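Local coordinates for protein PKS (Streptomyces sp. CNQ431, PDB 5YDA) that carries, in its acyltransferase domain, a broadly selective activity that probably loads acyl building blocks onto an acyl carrier protein during splenocin biosynthesis, at residues P100-V112 / A414-A426. Sequence-based numbering, arbitrary orientation.
Sequences PAVPPVPDEPPKV and ALGRLWSAGVDAA
With chi1 of -67°, Val-102 sets CG1 opposite its carbonyl carbon and lays it over one face of the Arg-417 guanidinium, 4.0 Å from CZ, while CG2 turns to the helix end and meets Ser-420 CB at 3.6 Å. Arg-417 reaches this methyl through a side chain extended from CG to NE, CG being trans to the backbone N (chi1 -171°); its NE hydrogen-bonds to Thr-394 O, which helps fix the plane that Val-102 covers. The contact wraps the proline-rich linker 100-112 around a Schellman motif ending helix 407-420, on the way from helix 88-97, in what is probably the linker region of the domain, into strand 112-116 of the acyltransferase core. Evidence for the motif is the positive phi of Gly-422 (114°) and two bonds back into the last turn: Gly-422 N to Trp-419 O and Val-423 N to Leu-418 O, the latter 2.9 Å. Val-105 and Pro-110 close on Gly-422, which has no side chain to hold them off its backbone. Val-105 CG1 sits 3.4 Å from Ser-420 O; a water lies within hydrogen-bonding distance of both that carbonyl and Pro-103 O, though its protons may be shared among other acceptors. The Pro-110 ring lies against two successive peptides, CG near Ala-421 O and CD 3.5 Å from Gly-422 O. Beyond it, where the linker enters the core sheet beside strand 369-372, the Val-423 methyl CG2 touches Pro-110 CG at 3.9 Å and Val-112 CG2 at 3.7 Å.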
# COMPACT_ATOMS: atom_id res chain seq x y z
N PRO A 100 -2.85 -14.73 19.62
CA PRO A 100 -1.81 -14.86 18.59
C PRO A 100 -2.43 -14.79 17.20
O PRO A 100 -3.49 -15.37 16.95
CB PRO A 100 -1.19 -16.24 18.87
CG PRO A 100 -2.18 -16.95 19.72
CD PRO A 100 -2.90 -15.90 20.51
N ALA A 101 -1.78 -14.05 16.30
CA ALA A 101 -2.36 -13.75 15.00
C ALA A 101 -1.47 -14.10 13.81
O ALA A 101 -1.97 -14.09 12.69
CB ALA A 101 -2.74 -12.26 14.91
N VAL A 102 -0.18 -14.38 14.01
CA VAL A 102 0.69 -14.80 12.92
C VAL A 102 1.30 -16.14 13.32
O VAL A 102 1.32 -16.51 14.51
CB VAL A 102 1.78 -13.75 12.60
CG1 VAL A 102 1.15 -12.48 12.03
CG2 VAL A 102 2.62 -13.45 13.82
N PRO A 103 1.76 -16.92 12.34
CA PRO A 103 2.45 -18.18 12.66
C PRO A 103 3.73 -17.91 13.43
O PRO A 103 4.22 -16.76 13.44
CB PRO A 103 2.76 -18.77 11.27
CG PRO A 103 1.84 -18.06 10.33
CD PRO A 103 1.66 -16.70 10.89
N PRO A 104 4.30 -18.92 14.09
CA PRO A 104 5.62 -18.74 14.69
C PRO A 104 6.63 -18.34 13.63
O PRO A 104 6.49 -18.70 12.47
CB PRO A 104 5.94 -20.12 15.29
CG PRO A 104 4.98 -21.07 14.61
CD PRO A 104 3.76 -20.27 14.31
N VAL A 105 7.63 -17.57 14.04
CA VAL A 105 8.56 -16.96 13.09
C VAL A 105 9.37 -18.04 12.40
O VAL A 105 9.66 -19.08 13.01
CB VAL A 105 9.47 -15.92 13.77
CG1 VAL A 105 8.66 -15.06 14.72
CG2 VAL A 105 10.61 -16.61 14.50
N PRO A 106 9.75 -17.86 11.14
CA PRO A 106 10.56 -18.88 10.46
C PRO A 106 11.95 -18.95 11.07
O PRO A 106 12.41 -18.03 11.76
CB PRO A 106 10.62 -18.39 9.01
CG PRO A 106 9.59 -17.28 8.91
CD PRO A 106 9.46 -16.70 10.27
N ASP A 107 12.64 -20.02 10.73
CA ASP A 107 14.00 -20.23 11.17
C ASP A 107 14.89 -19.22 10.48
O ASP A 107 15.90 -18.83 11.01
CB ASP A 107 14.43 -21.65 10.89
CG ASP A 107 13.44 -22.67 11.41
OD1 ASP A 107 13.09 -23.61 10.67
OD2 ASP A 107 13.00 -22.54 12.57
N GLU A 108 14.51 -18.78 9.30
CA GLU A 108 15.27 -17.77 8.60
C GLU A 108 14.37 -16.54 8.58
O GLU A 108 13.19 -16.68 8.41
CB GLU A 108 15.60 -18.20 7.19
CG GLU A 108 16.78 -19.15 7.10
CD GLU A 108 18.10 -18.43 6.87
OE1 GLU A 108 18.94 -18.45 7.78
OE2 GLU A 108 18.27 -17.85 5.79
N PRO A 109 14.97 -15.31 8.78
CA PRO A 109 14.05 -14.16 8.77
C PRO A 109 13.23 -14.01 7.50
O PRO A 109 13.75 -14.22 6.44
CB PRO A 109 14.95 -12.95 8.98
CG PRO A 109 16.28 -13.38 8.60
CD PRO A 109 16.37 -14.77 9.06
N PRO A 110 11.97 -13.64 7.64
CA PRO A 110 11.07 -13.52 6.49
C PRO A 110 11.50 -12.39 5.56
O PRO A 110 12.06 -11.39 5.99
CB PRO A 110 9.71 -13.22 7.12
CG PRO A 110 10.04 -12.57 8.42
CD PRO A 110 11.28 -13.30 8.90
N LYS A 111 11.25 -12.58 4.27
CA LYS A 111 11.34 -11.47 3.33
C LYS A 111 10.12 -10.56 3.48
O LYS A 111 9.06 -10.96 3.98
CB LYS A 111 11.43 -11.98 1.90
CG LYS A 111 12.60 -12.92 1.64
CD LYS A 111 13.91 -12.17 1.65
CE LYS A 111 15.08 -13.11 1.49
NZ LYS A 111 16.23 -12.70 2.34
N VAL A 112 10.27 -9.32 3.03
CA VAL A 112 9.22 -8.31 3.13
C VAL A 112 8.95 -7.72 1.75
O VAL A 112 9.89 -7.34 1.04
CB VAL A 112 9.61 -7.20 4.13
CG1 VAL A 112 8.56 -6.07 4.16
CG2 VAL A 112 9.84 -7.79 5.52
N ALA A 414 0.84 -2.19 12.84
CA ALA A 414 1.57 -2.76 11.71
C ALA A 414 2.99 -3.11 12.10
O ALA A 414 3.49 -4.19 11.75
CB ALA A 414 1.57 -1.79 10.52
N LEU A 415 3.67 -2.21 12.83
CA LEU A 415 5.05 -2.49 13.24
C LEU A 415 5.11 -3.66 14.20
O LEU A 415 5.97 -4.54 14.07
CB LEU A 415 5.68 -1.24 13.85
CG LEU A 415 5.92 -0.11 12.85
CD1 LEU A 415 6.36 1.17 13.53
CD2 LEU A 415 6.95 -0.53 11.80
N GLY A 416 4.18 -3.71 15.16
CA GLY A 416 4.14 -4.85 16.07
C GLY A 416 3.90 -6.15 15.33
O GLY A 416 4.58 -7.16 15.57
N ARG A 417 2.94 -6.14 14.40
CA ARG A 417 2.65 -7.34 13.62
C ARG A 417 3.85 -7.77 12.79
O ARG A 417 4.15 -8.97 12.69
CB ARG A 417 1.44 -7.07 12.73
CG ARG A 417 0.90 -8.28 12.04
CD ARG A 417 -0.37 -7.89 11.31
NE ARG A 417 -0.72 -8.88 10.30
CZ ARG A 417 -1.56 -9.88 10.53
NH1 ARG A 417 -2.12 -9.98 11.73
NH2 ARG A 417 -1.82 -10.77 9.57
N LEU A 418 4.56 -6.81 12.20
CA LEU A 418 5.77 -7.15 11.46
C LEU A 418 6.80 -7.82 12.38
O LEU A 418 7.41 -8.83 12.00
CB LEU A 418 6.33 -5.89 10.80
CG LEU A 418 5.62 -5.53 9.49
CD1 LEU A 418 5.93 -4.10 9.08
CD2 LEU A 418 6.03 -6.51 8.39
N TRP A 419 6.98 -7.30 13.60
CA TRP A 419 7.88 -7.95 14.54
C TRP A 419 7.40 -9.36 14.89
O TRP A 419 8.20 -10.30 14.93
CB TRP A 419 8.03 -7.12 15.82
CG TRP A 419 8.87 -7.81 16.88
CD1 TRP A 419 10.24 -7.79 16.98
CD2 TRP A 419 8.40 -8.64 17.96
NE1 TRP A 419 10.64 -8.55 18.05
CE2 TRP A 419 9.54 -9.08 18.67
CE3 TRP A 419 7.13 -9.04 18.39
CZ2 TRP A 419 9.44 -9.90 19.80
CZ3 TRP A 419 7.04 -9.85 19.51
CH2 TRP A 419 8.19 -10.28 20.20
N SER A 420 6.09 -9.51 15.14
CA SER A 420 5.55 -10.83 15.48
C SER A 420 5.81 -11.86 14.39
O SER A 420 5.96 -13.05 14.69
CB SER A 420 4.05 -10.72 15.77
OG SER A 420 3.83 -10.05 16.99
N ALA A 421 5.84 -11.43 13.13
CA ALA A 421 6.10 -12.36 12.04
C ALA A 421 7.58 -12.66 11.87
O ALA A 421 7.93 -13.55 11.07
CB ALA A 421 5.54 -11.81 10.72
N GLY A 422 8.46 -11.95 12.57
CA GLY A 422 9.88 -12.20 12.48
C GLY A 422 10.70 -11.07 11.88
O GLY A 422 11.90 -11.27 11.64
N VAL A 423 10.11 -9.91 11.61
CA VAL A 423 10.86 -8.76 11.10
C VAL A 423 11.32 -7.98 12.32
O VAL A 423 10.68 -7.02 12.76
CB VAL A 423 10.02 -7.91 10.14
CG1 VAL A 423 10.89 -6.83 9.51
CG2 VAL A 423 9.39 -8.79 9.07
N ASP A 424 12.46 -8.39 12.89
CA ASP A 424 12.84 -7.90 14.21
C ASP A 424 13.03 -6.39 14.22
O ASP A 424 12.65 -5.72 15.18
CB ASP A 424 14.11 -8.60 14.69
CG ASP A 424 13.92 -10.09 14.88
OD1 ASP A 424 14.94 -10.80 14.88
OD2 ASP A 424 12.77 -10.57 15.05
N ALA A 425 13.61 -5.83 13.16
CA ALA A 425 13.84 -4.39 13.15
C ALA A 425 12.54 -3.59 13.15
O ALA A 425 12.59 -2.36 13.31
CB ALA A 425 14.70 -4.00 11.94
N ALA A 426 11.39 -4.24 12.98
CA ALA A 426 10.14 -3.48 12.97
C ALA A 426 9.77 -2.96 14.36
O ALA A 426 9.04 -1.97 14.44
CB ALA A 426 9.01 -4.32 12.40
O HOH W 1 4.90 -15.42 15.96